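Local coordinates for protein putative exotoxin (superantigen) (PDB 1TY0) that acts as a streptococcal superantigen toxin that can use a common surface for T-cell receptor binding and dimerization, and binds zinc, at residues N71-P76 and I131-F136; Y86-V91 and K189-K194. One frame throughout, in Å; residues are numbered along the deposited sequence.

Contact 1: residues N71-P76 and I131-F136; sequences NIFGLP and IQEFDF
Phe73 opens the contact by laying its ring against Glu133 at the start of helix 131-146. CG of Phe73 stands anti to the backbone N (chi1 -165°), which swings the ring toward the helix, and Glu133 CG sits over the middle of one face, 3.4 Å from the ring centroid. The Glu133 chain is extended and crosses the ring at about a right angle; its carboxylate lies nearly parallel to the ring, the planes 16° apart, and its oxygens are held elsewhere in salt bridges to Lys126 and Lys137. At its edge the same ring meets Phe136, with Phe73 CE1 3.7 Å from Phe136 CD2 and the two rings obliquely inclined. The carbonyl oxygen of Phe73 is buried here without a polar partner. Gly74 follows, its CA 3.4 Å from Gln132 OE1, where the fully extended Gln132 side chain comes alongside the strand. That oxygen then accepts a hydrogen bond from Leu75 N at 2.9 Å, fairly straight at 160° at the hydrogen, though the N-H arrives from above the carbonyl plane. A water within hydrogen-bonding distance of Leu75 O and Gln132 OE1 may give the oxygen a second partner, while NE2 probably donates to Tyr88 O, which would fix the rotation of the amide. Leu75 itself turns CD2 over a face of Phe136, 3.6 Å from Phe136 CD1. Strand 69-74 belongs to the OB-fold domain and helix 131-146 to the beta-grasp domain, so this is an interface between the two domains of the superantigen fold. Tyr18 of helix 5-18 packs on both Leu75 and Phe136, strand 23-26 flanks Phe73, and strand 157-164 of the beta-grasp sheet lies against the helix at Phe134 and Asp135.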
loop_
_atom_site.group_PDB
_atom_site.type_symbol
_atom_site.label_atom_id
_atom_site.label_comp_id
_atom_site.label_asym_id
_atom_site.label_seq_id
_atom_site.Cartn_x
_atom_site.Cartn_y
_atom_site.Cartn_z
ATOM N N ASN A 71 -16.498 8.788 5.470
ATOM C CA ASN A 71 -15.664 8.231 4.419
ATOM C C ASN A 71 -14.244 8.254 4.941
ATOM O O ASN A 71 -13.865 9.141 5.715
ATOM C CB ASN A 71 -15.757 9.061 3.146
ATOM C CG ASN A 71 -17.125 8.977 2.511
ATOM O OD1 ASN A 71 -17.755 7.925 2.535
ATOM N ND2 ASN A 71 -17.587 10.082 1.931
ATOM N N ILE A 72 -13.460 7.278 4.509
ATOM C CA ILE A 72 -12.084 7.168 4.943
ATOM C C ILE A 72 -11.131 7.155 3.763
ATOM O O ILE A 72 -11.332 6.413 2.800
ATOM C CB ILE A 72 -11.840 5.849 5.708
ATOM C CG1 ILE A 72 -12.741 5.779 6.938
ATOM C CG2 ILE A 72 -10.359 5.733 6.088
ATOM C CD1 ILE A 72 -12.723 4.418 7.620
ATOM N N PHE A 73 -10.111 7.997 3.835
ATOM C CA PHE A 73 -9.058 8.000 2.825
ATOM C C PHE A 73 -7.816 8.385 3.600
ATOM O O PHE A 73 -7.532 9.571 3.804
ATOM C CB PHE A 73 -9.283 9.005 1.700
ATOM C CG PHE A 73 -8.392 8.755 0.512
ATOM C CD1 PHE A 73 -7.048 9.108 0.553
ATOM C CD2 PHE A 73 -8.875 8.089 -0.609
ATOM C CE1 PHE A 73 -6.196 8.794 -0.506
ATOM C CE2 PHE A 73 -8.028 7.773 -1.675
ATOM C CZ PHE A 73 -6.685 8.127 -1.618
ATOM N N GLY A 74 -7.087 7.372 4.046
ATOM C CA GLY A 74 -5.892 7.626 4.825
ATOM C C GLY A 74 -4.751 6.717 4.445
ATOM O O GLY A 74 -4.961 5.604 3.953
ATOM N N LEU A 75 -3.532 7.191 4.674
ATOM C CA LEU A 75 -2.355 6.397 4.346
ATOM C C LEU A 75 -1.907 5.654 5.594
ATOM O O LEU A 75 -1.642 6.271 6.632
ATOM C CB LEU A 75 -1.244 7.312 3.817
ATOM C CG LEU A 75 -1.709 8.280 2.720
ATOM C CD1 LEU A 75 -0.524 9.108 2.212
ATOM C CD2 LEU A 75 -2.341 7.498 1.577
ATOM N N PRO A 76 -1.832 4.312 5.526
ATOM C CA PRO A 76 -1.409 3.530 6.695
ATOM C C PRO A 76 0.050 3.804 7.043
ATOM O O PRO A 76 0.898 3.857 6.155
ATOM C CB PRO A 76 -1.639 2.091 6.244
ATOM C CG PRO A 76 -1.300 2.157 4.777
ATOM C CD PRO A 76 -2.010 3.440 4.347
ATOM N N ILE A 131 -7.402 17.021 2.784
ATOM C CA ILE A 131 -6.251 17.478 2.037
ATOM C C ILE A 131 -5.333 16.267 1.895
ATOM O O ILE A 131 -4.590 16.161 0.931
ATOM C CB ILE A 131 -5.535 18.633 2.772
ATOM C CG1 ILE A 131 -6.462 19.855 2.782
ATOM C CG2 ILE A 131 -4.203 18.964 2.084
ATOM C CD1 ILE A 131 -5.907 21.067 3.500
ATOM N N GLN A 132 -5.404 15.344 2.851
ATOM C CA GLN A 132 -4.584 14.140 2.779
ATOM C C GLN A 132 -4.863 13.391 1.476
ATOM O O GLN A 132 -3.941 12.948 0.801
ATOM C CB GLN A 132 -4.864 13.211 3.974
ATOM C CG GLN A 132 -4.100 11.884 3.896
ATOM C CD GLN A 132 -4.207 11.019 5.163
ATOM O OE1 GLN A 132 -3.541 9.986 5.274
ATOM N NE2 GLN A 132 -5.035 11.440 6.119
ATOM N N GLU A 133 -6.136 13.254 1.117
ATOM C CA GLU A 133 -6.477 12.546 -0.114
ATOM C C GLU A 133 -5.964 13.307 -1.331
ATOM O O GLU A 133 -5.385 12.724 -2.251
ATOM C CB GLU A 133 -7.991 12.358 -0.238
ATOM C CG GLU A 133 -8.384 11.619 -1.512
ATOM C CD GLU A 133 -9.866 11.314 -1.601
ATOM O OE1 GLU A 133 -10.563 11.356 -0.562
ATOM O OE2 GLU A 133 -10.333 11.017 -2.722
ATOM N N PHE A 134 -6.182 14.616 -1.335
ATOM C CA PHE A 134 -5.731 15.437 -2.454
ATOM C C PHE A 134 -4.205 15.396 -2.560
ATOM O O PHE A 134 -3.652 15.223 -3.647
ATOM C CB PHE A 134 -6.201 16.879 -2.260
ATOM C CG PHE A 134 -6.125 17.710 -3.507
ATOM C CD1 PHE A 134 -4.905 18.198 -3.958
ATOM C CD2 PHE A 134 -7.273 17.987 -4.241
ATOM C CE1 PHE A 134 -4.825 18.951 -5.125
ATOM C CE2 PHE A 134 -7.203 18.741 -5.409
ATOM C CZ PHE A 134 -5.975 19.222 -5.850
ATOM N N ASP A 135 -3.531 15.540 -1.420
ATOM C CA ASP A 135 -2.073 15.540 -1.370
ATOM C C ASP A 135 -1.499 14.220 -1.881
ATOM O O ASP A 135 -0.598 14.203 -2.720
ATOM C CB ASP A 135 -1.620 15.818 0.072
ATOM C CG ASP A 135 -0.124 16.062 0.188
ATOM O OD1 ASP A 135 0.498 16.490 -0.805
ATOM O OD2 ASP A 135 0.426 15.849 1.292
ATOM N N PHE A 136 -2.026 13.110 -1.382
ATOM C CA PHE A 136 -1.555 11.801 -1.820
ATOM C C PHE A 136 -1.694 11.628 -3.330
ATOM O O PHE A 136 -0.748 11.226 -4.008
ATOM C CB PHE A 136 -2.341 10.690 -1.124
ATOM C CG PHE A 136 -2.141 9.337 -1.741
ATOM C CD1 PHE A 136 -0.952 8.637 -1.552
ATOM C CD2 PHE A 136 -3.130 8.782 -2.550
ATOM C CE1 PHE A 136 -0.750 7.395 -2.165
ATOM C CE2 PHE A 136 -2.937 7.549 -3.164
ATOM C CZ PHE A 136 -1.746 6.854 -2.973
HETATM O O HOH W 1 -2.343 8.749 7.628
#

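Contact 2: residues Y86-V91 and K189-K194; sequences YIYGGV and KYKDNK
Tyr88 and Lys191 make the main side-chain packing: the aliphatic part of the lysine runs obliquely past the ring, CG of Lys191 lying 3.4 Å from Tyr88 CD1. A bend at chi3 (59°) redirects the lysine chain beyond CD, and its ammonium forms a salt bridge with Glu55; the Tyr88 hydroxyl is bonded to Ser184. Tyr190 adds its CB, 3.7 Å from Tyr88 O, before its ring leads away toward Asp135. Backbone packing is closest at Gly89, whose CA makes a CH...O contact with Tyr190 O at 3.6 Å. Gly89 and Gly90 both have positive phi and carry the chain through the break in strand 84-93. The contact thus sets an irregular OB-fold strand against the 3-10 turn and loop that lead to strand 195-197 of the beta-grasp domain. Among the polar links, a water accepts from Gly90 N and donates to Tyr190 O, each at 2.9 Å. The Asn193 side chain reaches in beside the backbone of Gly90 and Val91. Within the loop itself, Asp192 OD1 accepts from Lys194 N at 2.9 Å, an Asx turn.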
loop_
_atom_site.group_PDB
_atom_site.type_symbol
_atom_site.label_atom_id
_atom_site.label_comp_id
_atom_site.label_asym_id
_atom_site.label_seq_id
_atom_site.Cartn_x
_atom_site.Cartn_y
_atom_site.Cartn_z
ATOM N N TYR A 86 -4.309 1.454 10.705
ATOM C CA TYR A 86 -3.911 2.619 11.494
ATOM C C TYR A 86 -3.528 3.767 10.571
ATOM O O TYR A 86 -2.586 3.662 9.782
ATOM C CB TYR A 86 -2.748 2.251 12.418
ATOM C CG TYR A 86 -3.166 1.250 13.465
ATOM C CD1 TYR A 86 -3.955 1.645 14.544
ATOM C CD2 TYR A 86 -2.850 -0.104 13.338
ATOM C CE1 TYR A 86 -4.426 0.724 15.473
ATOM C CE2 TYR A 86 -3.325 -1.042 14.271
ATOM C CZ TYR A 86 -4.110 -0.615 15.329
ATOM O OH TYR A 86 -4.602 -1.513 16.248
ATOM N N ILE A 87 -4.286 4.859 10.663
ATOM C CA ILE A 87 -4.053 6.037 9.827
ATOM C C ILE A 87 -4.169 7.305 10.667
ATOM O O ILE A 87 -4.619 7.256 11.813
ATOM C CB ILE A 87 -5.103 6.137 8.687
ATOM C CG1 ILE A 87 -6.510 6.264 9.284
ATOM C CG2 ILE A 87 -5.023 4.895 7.785
ATOM C CD1 ILE A 87 -7.603 6.538 8.253
ATOM N N TYR A 88 -3.749 8.431 10.098
ATOM C CA TYR A 88 -3.865 9.725 10.772
ATOM C C TYR A 88 -4.912 10.495 9.978
ATOM O O TYR A 88 -4.795 10.614 8.757
ATOM C CB TYR A 88 -2.542 10.496 10.728
ATOM C CG TYR A 88 -1.423 9.881 11.528
ATOM C CD1 TYR A 88 -1.586 9.584 12.883
ATOM C CD2 TYR A 88 -0.180 9.638 10.943
ATOM C CE1 TYR A 88 -0.533 9.065 13.638
ATOM C CE2 TYR A 88 0.877 9.123 11.689
ATOM C CZ TYR A 88 0.695 8.839 13.033
ATOM O OH TYR A 88 1.746 8.332 13.778
ATOM N N GLY A 89 -5.935 11.009 10.656
ATOM C CA GLY A 89 -6.977 11.752 9.962
ATOM C C GLY A 89 -7.645 10.968 8.838
ATOM O O GLY A 89 -7.925 9.773 8.985
ATOM N N GLY A 90 -7.900 11.651 7.720
ATOM C CA GLY A 90 -8.531 11.033 6.563
ATOM C C GLY A 90 -10.020 10.757 6.715
ATOM O O GLY A 90 -10.605 10.028 5.920
ATOM N N VAL A 91 -10.644 11.364 7.717
ATOM C CA VAL A 91 -12.060 11.115 7.982
ATOM C C VAL A 91 -12.965 12.293 7.637
ATOM O O VAL A 91 -12.771 13.393 8.139
ATOM C CB VAL A 91 -12.255 10.752 9.468
ATOM C CG1 VAL A 91 -13.730 10.519 9.772
ATOM C CG2 VAL A 91 -11.434 9.506 9.799
ATOM N N LYS A 189 1.393 14.934 9.802
ATOM C CA LYS A 189 0.781 16.214 9.459
ATOM C C LYS A 189 -0.716 16.059 9.204
ATOM O O LYS A 189 -1.495 16.979 9.464
ATOM C CB LYS A 189 1.458 16.823 8.220
ATOM C CG LYS A 189 1.488 15.910 6.989
ATOM C CD LYS A 189 2.008 16.669 5.759
ATOM C CE LYS A 189 2.147 15.773 4.535
ATOM N NZ LYS A 189 3.354 14.904 4.573
ATOM N N TYR A 190 -1.129 14.883 8.734
ATOM C CA TYR A 190 -2.536 14.661 8.429
ATOM C C TYR A 190 -3.420 14.521 9.661
ATOM O O TYR A 190 -4.631 14.386 9.538
ATOM C CB TYR A 190 -2.709 13.429 7.518
ATOM C CG TYR A 190 -1.940 13.507 6.211
ATOM C CD1 TYR A 190 -2.026 14.634 5.396
ATOM C CD2 TYR A 190 -1.135 12.443 5.785
ATOM C CE1 TYR A 190 -1.332 14.711 4.190
ATOM C CE2 TYR A 190 -0.430 12.509 4.572
ATOM C CZ TYR A 190 -0.537 13.650 3.782
ATOM O OH TYR A 190 0.141 13.733 2.590
ATOM N N LYS A 191 -2.825 14.553 10.849
ATOM C CA LYS A 191 -3.626 14.441 12.059
ATOM C C LYS A 191 -4.546 15.649 12.221
ATOM O O LYS A 191 -5.515 15.587 12.976
ATOM C CB LYS A 191 -2.738 14.286 13.296
ATOM C CG LYS A 191 -2.038 12.945 13.366
ATOM C CD LYS A 191 -1.202 12.801 14.630
ATOM C CE LYS A 191 -2.053 12.945 15.879
ATOM N NZ LYS A 191 -1.271 12.576 17.097
ATOM N N ASP A 192 -4.261 16.747 11.519
ATOM C CA ASP A 192 -5.146 17.905 11.630
ATOM C C ASP A 192 -6.472 17.659 10.909
ATOM O O ASP A 192 -7.396 18.469 11.004
ATOM C CB ASP A 192 -4.489 19.187 11.092
ATOM C CG ASP A 192 -4.063 19.079 9.642
ATOM O OD1 ASP A 192 -4.633 18.257 8.899
ATOM O OD2 ASP A 192 -3.155 19.842 9.239
ATOM N N ASN A 193 -6.553 16.540 10.192
ATOM C CA ASN A 193 -7.764 16.148 9.465
ATOM C C ASN A 193 -8.310 17.300 8.627
ATOM O O ASN A 193 -9.524 17.432 8.472
ATOM C CB ASN A 193 -8.846 15.693 10.462
ATOM C CG ASN A 193 -9.859 14.727 9.848
ATOM O OD1 ASN A 193 -11.069 14.873 10.037
ATOM N ND2 ASN A 193 -9.370 13.727 9.139
ATOM N N LYS A 194 -7.423 18.135 8.090
ATOM C CA LYS A 194 -7.866 19.273 7.285
ATOM C C LYS A 194 -8.771 18.809 6.160
ATOM O O LYS A 194 -8.428 17.912 5.389
ATOM C CB LYS A 194 -6.672 20.050 6.728
ATOM C CG LYS A 194 -6.095 21.045 7.715
ATOM C CD LYS A 194 -5.080 21.971 7.057
ATOM C CE LYS A 194 -4.630 23.051 8.027
ATOM N NZ LYS A 194 -3.621 23.965 7.423
HETATM O O HOH W 2 -6.162 13.960 7.132
#

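Overall arrangement
Both contacts are buried and join the OB-fold domain to the beta-grasp domain, through strands 69-74 and 84-93, antiparallel neighbours in one sheet. Contact 1, about 4 Å from the centre of the chain, is the more central and relies on aromatic rings and one direct hydrogen bond to a helix. Contact 2, about 8 Å from that centre, meets a loop instead, with glycine backbone, a bridging water and a lysine whose charged end goes to an acidic residue elsewhere. The two centres lie about 8 Å apart and are directly linked: the Gln132 amide is shared between them, and Asp135 OD2 probably shares a hydrogen bond with Tyr190 OH.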